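Local coordinates for msDPBB_sym2 protein (Synthetic construct, PDB 7DWW) that is a computationally designed double-psi beta-barrel, built as a simplified version of the core fold of RNA polymerase, at residues D16-M29 with R51-V65. Numbering follows the deposited sequence.
Sequences DVGKNIVRMDEELM and RVALAHEDDVGKNIV
Parallel strand pairing joins Ile21-Met24 to Arg51-Leu54 in this double-psi beta-barrel, and a His-carboxylate bond links the loops beside it. The backbone bonds alternate from Arg51 N on Asn20 O to Ala55 N on Met24 O.

On one face of the pair, Ile21 CG2 meets Ala53 CB at 3.5 Å, and Ala53 CB also lies over one face of the Arg23 guanidinium, offset toward its rim. A bend at chi3 (79°) turns that group so that Arg23 NE and NH2 both face Leu54 O, sharing it through two weak bonds, each 2.9 Å. The other face is apolar: Val52 CG1 touches Met24 SD and Met29 CE, both at 3.7 Å, while Val65 CG2 packs on Val22 CB.

Asp16 reaches the poorly ordered His56 with its carboxylate nearly coplanar with the ring. His56 NE2 shares its N-H between the syn lone pairs of Asp16 OD2 (2.7 Å) and Asp16 OD1 (3.0 Å), the latter straighter at 160°, and OD1 also accepts from His13 N. An alanine at Asp16 would remove both acceptors and is likely to leave the imidazole freer to turn.

Farther along, Asp25 caps the helix through OD2 to Leu28 N, while OD1 takes two waters that lead to Ile64 O and Val60 O. One carboxylate thus ties loop to loop beside Arg23 and the other caps the helix after strand 21-24; Asp16 is likely to favour a protonated His56, which nearby Arg23 would probably oppose.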
loop_
_atom_site.group_PDB
_atom_site.type_symbol
_atom_site.label_atom_id
_atom_site.label_comp_id
_atom_site.label_asym_id
_atom_site.label_seq_id
_atom_site.Cartn_x
_atom_site.Cartn_y
_atom_site.Cartn_z
ATOM N N ASP A 16 3.919 -4.408 -12.637
ATOM C CA ASP A 16 3.765 -3.148 -11.868
ATOM C C ASP A 16 5.151 -2.504 -11.721
ATOM O O ASP A 16 6.009 -3.168 -11.147
ATOM C CB ASP A 16 3.099 -3.417 -10.520
ATOM C CG ASP A 16 1.648 -3.825 -10.617
ATOM O OD1 ASP A 16 1.079 -4.193 -9.590
ATOM O OD2 ASP A 16 1.109 -3.758 -11.718
ATOM N N VAL A 17 5.360 -1.294 -12.263
ATOM C CA VAL A 17 6.663 -0.584 -12.160
ATOM C C VAL A 17 6.579 0.382 -10.979
ATOM O O VAL A 17 5.502 0.918 -10.761
ATOM C CB VAL A 17 6.966 0.184 -13.452
ATOM C CG1 VAL A 17 7.338 -0.747 -14.585
ATOM C CG2 VAL A 17 5.795 1.068 -13.825
ATOM N N GLY A 18 7.696 0.609 -10.308
ATOM C CA GLY A 18 7.748 1.495 -9.151
ATOM C C GLY A 18 8.055 0.712 -7.909
ATOM O O GLY A 18 7.154 0.289 -7.254
ATOM N N LYS A 19 9.306 0.536 -7.605
ATOM C CA LYS A 19 9.616 -0.241 -6.402
ATOM C C LYS A 19 9.062 0.469 -5.160
ATOM O O LYS A 19 8.802 -0.195 -4.199
ATOM C CB LYS A 19 11.108 -0.517 -6.372
ATOM C CG LYS A 19 11.570 -1.696 -7.209
ATOM C CD LYS A 19 12.413 -2.614 -6.405
ATOM C CE LYS A 19 13.045 -3.760 -7.149
ATOM N NZ LYS A 19 13.803 -4.620 -6.210
ATOM N N ASN A 20 8.918 1.792 -5.209
ATOM C CA ASN A 20 8.369 2.513 -4.060
ATOM C C ASN A 20 6.904 2.927 -4.265
ATOM O O ASN A 20 6.409 3.838 -3.585
ATOM C CB ASN A 20 9.242 3.732 -3.763
ATOM C CG ASN A 20 9.194 4.774 -4.863
ATOM O OD1 ASN A 20 9.107 4.450 -6.048
ATOM N ND2 ASN A 20 9.271 6.024 -4.469
ATOM N N ILE A 21 6.193 2.276 -5.181
ATOM C CA ILE A 21 4.775 2.537 -5.412
ATOM C C ILE A 21 3.971 1.431 -4.749
ATOM O O ILE A 21 4.224 0.246 -4.999
ATOM C CB ILE A 21 4.446 2.595 -6.911
ATOM C CG1 ILE A 21 5.154 3.767 -7.582
ATOM C CG2 ILE A 21 2.913 2.592 -7.129
ATOM C CD1 ILE A 21 5.058 5.027 -6.799
ATOM N N VAL A 22 3.014 1.806 -3.925
ATOM C CA VAL A 22 2.060 0.843 -3.389
ATOM C C VAL A 22 0.717 1.103 -4.050
ATOM O O VAL A 22 0.407 2.222 -4.458
ATOM C CB VAL A 22 1.967 0.906 -1.853
ATOM C CG1 VAL A 22 3.330 0.594 -1.237
ATOM C CG2 VAL A 22 1.459 2.257 -1.396
ATOM N N ARG A 23 -0.102 0.047 -4.161
ATOM C CA ARG A 23 -1.318 0.102 -4.949
ATOM C C ARG A 23 -2.505 -0.247 -4.056
ATOM O O ARG A 23 -2.498 -1.281 -3.384
ATOM C CB ARG A 23 -1.243 -0.824 -6.168
ATOM C CG ARG A 23 0.017 -0.532 -7.040
ATOM C CD ARG A 23 -0.048 -1.175 -8.439
ATOM N NE ARG A 23 -0.885 -0.398 -9.348
ATOM C CZ ARG A 23 -0.436 0.599 -10.107
ATOM N NH1 ARG A 23 0.846 0.923 -10.081
ATOM N NH2 ARG A 23 -1.272 1.266 -10.893
ATOM N N MET A 24 -3.489 0.653 -4.041
ATOM C CA MET A 24 -4.681 0.607 -3.202
ATOM C C MET A 24 -5.897 0.857 -4.079
ATOM O O MET A 24 -5.818 1.609 -5.051
ATOM C CB MET A 24 -4.619 1.688 -2.116
ATOM C CG MET A 24 -3.445 1.562 -1.168
ATOM S SD MET A 24 -3.282 3.068 -0.171
ATOM C CE MET A 24 -4.923 3.101 0.547
ATOM N N ASP A 25 -7.030 0.241 -3.735
ATOM C CA ASP A 25 -8.223 0.435 -4.562
ATOM C C ASP A 25 -8.802 1.834 -4.350
ATOM O O ASP A 25 -8.540 2.516 -3.342
ATOM C CB ASP A 25 -9.293 -0.627 -4.267
ATOM C CG ASP A 25 -9.896 -0.468 -2.891
ATOM O OD1 ASP A 25 -9.346 -1.010 -1.912
ATOM O OD2 ASP A 25 -10.886 0.278 -2.779
ATOM N N GLU A 26 -9.583 2.279 -5.338
ATOM C CA GLU A 26 -10.119 3.640 -5.319
ATOM C C GLU A 26 -10.903 3.946 -4.031
ATOM O O GLU A 26 -10.735 5.011 -3.426
ATOM C CB GLU A 26 -11.002 3.886 -6.542
ATOM C CG GLU A 26 -11.867 5.146 -6.422
ATOM C CD GLU A 26 -11.913 5.981 -7.691
ATOM O OE1 GLU A 26 -11.962 7.230 -7.592
ATOM O OE2 GLU A 26 -11.901 5.387 -8.790
ATOM N N GLU A 27 -11.784 3.043 -3.599
ATOM C CA GLU A 27 -12.568 3.333 -2.400
ATOM C C GLU A 27 -11.664 3.574 -1.199
ATOM O O GLU A 27 -11.918 4.472 -0.383
ATOM C CB GLU A 27 -13.553 2.202 -2.107
ATOM C CG GLU A 27 -14.755 2.270 -2.978
ATOM C CD GLU A 27 -15.795 1.243 -2.611
ATOM O OE1 GLU A 27 -15.878 0.870 -1.426
ATOM O OE2 GLU A 27 -16.508 0.796 -3.526
ATOM N N LEU A 28 -10.637 2.740 -1.060
ATOM C CA LEU A 28 -9.769 2.852 0.099
ATOM C C LEU A 28 -8.927 4.129 0.029
ATOM O O LEU A 28 -8.744 4.821 1.044
ATOM C CB LEU A 28 -8.895 1.605 0.205
ATOM C CG LEU A 28 -8.108 1.497 1.502
ATOM C CD1 LEU A 28 -9.017 1.603 2.691
ATOM C CD2 LEU A 28 -7.297 0.204 1.524
ATOM N N MET A 29 -8.409 4.466 -1.167
ATOM C CA MET A 29 -7.714 5.748 -1.327
ATOM C C MET A 29 -8.629 6.911 -0.999
ATOM O O MET A 29 -8.194 7.887 -0.389
ATOM C CB MET A 29 -7.184 5.926 -2.757
ATOM C CG MET A 29 -6.128 4.872 -3.159
ATOM S SD MET A 29 -5.483 5.178 -4.813
ATOM C CE MET A 29 -4.862 6.853 -4.573
ATOM N N ARG A 51 4.836 5.933 -2.360
ATOM C CA ARG A 51 3.847 6.742 -3.100
ATOM C C ARG A 51 2.704 5.810 -3.478
ATOM O O ARG A 51 2.958 4.650 -3.676
ATOM C CB ARG A 51 4.478 7.465 -4.288
ATOM C CG ARG A 51 5.478 8.522 -3.860
ATOM C CD ARG A 51 5.736 9.662 -4.829
ATOM N NE ARG A 51 6.588 10.647 -4.198
ATOM C CZ ARG A 51 6.157 11.792 -3.705
ATOM N NH1 ARG A 51 4.882 12.104 -3.787
ATOM N NH2 ARG A 51 6.999 12.621 -3.136
ATOM N N VAL A 52 1.503 6.347 -3.617
ATOM C CA VAL A 52 0.290 5.523 -3.855
ATOM C C VAL A 52 -0.166 5.591 -5.307
ATOM O O VAL A 52 -0.120 6.660 -5.876
ATOM C CB VAL A 52 -0.843 5.987 -2.922
ATOM C CG1 VAL A 52 -2.043 5.075 -2.977
ATOM C CG2 VAL A 52 -0.373 6.105 -1.504
ATOM N N ALA A 53 -0.638 4.464 -5.823
ATOM C CA ALA A 53 -1.221 4.375 -7.173
ATOM C C ALA A 53 -2.454 3.472 -7.134
ATOM O O ALA A 53 -2.592 2.718 -6.203
ATOM C CB ALA A 53 -0.201 3.887 -8.157
ATOM N N LEU A 54 -3.306 3.571 -8.135
ATOM C CA LEU A 54 -4.564 2.802 -8.150
ATOM C C LEU A 54 -4.315 1.304 -8.272
ATOM O O LEU A 54 -3.522 0.900 -9.101
ATOM C CB LEU A 54 -5.447 3.287 -9.295
ATOM C CG LEU A 54 -6.478 4.326 -8.891
ATOM C CD1 LEU A 54 -7.232 4.842 -10.097
ATOM C CD2 LEU A 54 -7.426 3.752 -7.862
ATOM N N ALA A 55 -5.073 0.540 -7.488
ATOM C CA ALA A 55 -5.074 -0.931 -7.491
ATOM C C ALA A 55 -5.559 -1.385 -8.857
ATOM O O ALA A 55 -6.378 -0.695 -9.434
ATOM C CB ALA A 55 -6.009 -1.420 -6.430
ATOM N N HIS A 56 -5.444 -2.672 -9.181
ATOM C CA HIS A 56 -5.901 -3.242 -10.483
ATOM C C HIS A 56 -7.419 -3.332 -10.720
ATOM O O HIS A 56 -7.769 -3.947 -11.752
ATOM C CB HIS A 56 -5.153 -4.531 -10.823
ATOM C CG HIS A 56 -3.713 -4.279 -11.098
ATOM N ND1 HIS A 56 -3.289 -3.595 -12.200
ATOM C CD2 HIS A 56 -2.607 -4.569 -10.390
ATOM C CE1 HIS A 56 -1.983 -3.514 -12.182
ATOM N NE2 HIS A 56 -1.541 -4.088 -11.082
ATOM N N GLU A 57 -8.248 -2.735 -9.849
ATOM C CA GLU A 57 -9.742 -2.555 -9.991
ATOM C C GLU A 57 -10.581 -3.521 -9.144
ATOM O O GLU A 57 -11.556 -3.085 -8.517
ATOM C CB GLU A 57 -10.318 -2.342 -11.408
ATOM C CG GLU A 57 -10.191 -0.936 -12.015
ATOM C CD GLU A 57 -10.857 -0.644 -13.359
ATOM O OE1 GLU A 57 -12.027 -0.227 -13.362
ATOM O OE2 GLU A 57 -10.204 -0.819 -14.402
ATOM N N ASP A 58 -10.290 -4.798 -9.301
ATOM C CA ASP A 58 -11.107 -5.780 -8.562
ATOM C C ASP A 58 -10.917 -5.515 -7.062
ATOM O O ASP A 58 -11.929 -5.293 -6.360
ATOM C CB ASP A 58 -10.726 -7.196 -8.993
ATOM C CG ASP A 58 -9.226 -7.359 -9.049
ATOM O OD1 ASP A 58 -8.535 -6.507 -8.466
ATOM O OD2 ASP A 58 -8.777 -8.279 -9.730
ATOM N N ASP A 59 -9.660 -5.433 -6.645
ATOM C CA ASP A 59 -9.220 -5.282 -5.241
ATOM C C ASP A 59 -10.137 -4.441 -4.341
ATOM O O ASP A 59 -9.756 -4.260 -3.191
ATOM C CB ASP A 59 -7.825 -4.666 -5.224
ATOM C CG ASP A 59 -6.727 -5.655 -5.565
ATOM O OD1 ASP A 59 -6.728 -6.178 -6.660
ATOM O OD2 ASP A 59 -5.899 -5.861 -4.734
ATOM N N VAL A 60 -11.338 -4.041 -4.766
ATOM C CA VAL A 60 -12.068 -3.099 -3.873
ATOM C C VAL A 60 -12.595 -3.728 -2.584
ATOM O O VAL A 60 -12.695 -3.002 -1.598
ATOM C CB VAL A 60 -13.123 -2.292 -4.645
ATOM C CG1 VAL A 60 -13.969 -1.449 -3.711
ATOM C CG2 VAL A 60 -12.463 -1.419 -5.694
ATOM N N GLY A 61 -12.881 -5.016 -2.544
ATOM C CA GLY A 61 -13.428 -5.443 -1.240
ATOM C C GLY A 61 -12.330 -5.832 -0.285
ATOM O O GLY A 61 -12.485 -5.622 0.922
ATOM N N LYS A 62 -11.245 -6.360 -0.847
ATOM C CA LYS A 62 -10.089 -6.991 -0.153
ATOM C C LYS A 62 -9.439 -6.129 0.919
ATOM O O LYS A 62 -8.988 -6.691 1.886
ATOM C CB LYS A 62 -9.069 -7.449 -1.192
ATOM C CG LYS A 62 -9.656 -7.742 -2.559
ATOM C CD LYS A 62 -8.916 -8.841 -3.256
ATOM C CE LYS A 62 -9.105 -8.839 -4.753
ATOM N NZ LYS A 62 -9.084 -10.208 -5.309
ATOM N N ASN A 63 -9.391 -4.824 0.744
ATOM C CA ASN A 63 -8.675 -3.989 1.735
ATOM C C ASN A 63 -7.217 -4.476 1.773
ATOM O O ASN A 63 -6.678 -4.761 2.836
ATOM C CB ASN A 63 -9.496 -3.741 3.001
ATOM C CG ASN A 63 -8.688 -3.321 4.194
ATOM O OD1 ASN A 63 -8.373 -4.135 5.052
ATOM N ND2 ASN A 63 -8.305 -2.065 4.218
ATOM N N ILE A 64 -6.613 -4.580 0.596
ATOM C CA ILE A 64 -5.186 -4.986 0.509
ATOM C C ILE A 64 -4.381 -3.783 0.021
ATOM O O ILE A 64 -4.970 -2.857 -0.512
ATOM C CB ILE A 64 -4.988 -6.143 -0.481
ATOM C CG1 ILE A 64 -5.692 -5.872 -1.804
ATOM C CG2 ILE A 64 -5.374 -7.479 0.126
ATOM C CD1 ILE A 64 -5.258 -6.770 -2.918
ATOM N N VAL A 65 -3.078 -3.837 0.259
ATOM C CA VAL A 65 -2.120 -2.836 -0.277
ATOM C C VAL A 65 -1.072 -3.657 -1.018
ATOM O O VAL A 65 -0.473 -4.498 -0.395
ATOM C CB VAL A 65 -1.506 -1.939 0.812
ATOM C CG1 VAL A 65 -0.857 -2.718 1.928
ATOM C CG2 VAL A 65 -0.521 -0.951 0.219
HETATM O O HOH W 1 -6.961 -1.713 -1.689
HETATM O O HOH W 2 -10.987 -2.252 0.292
#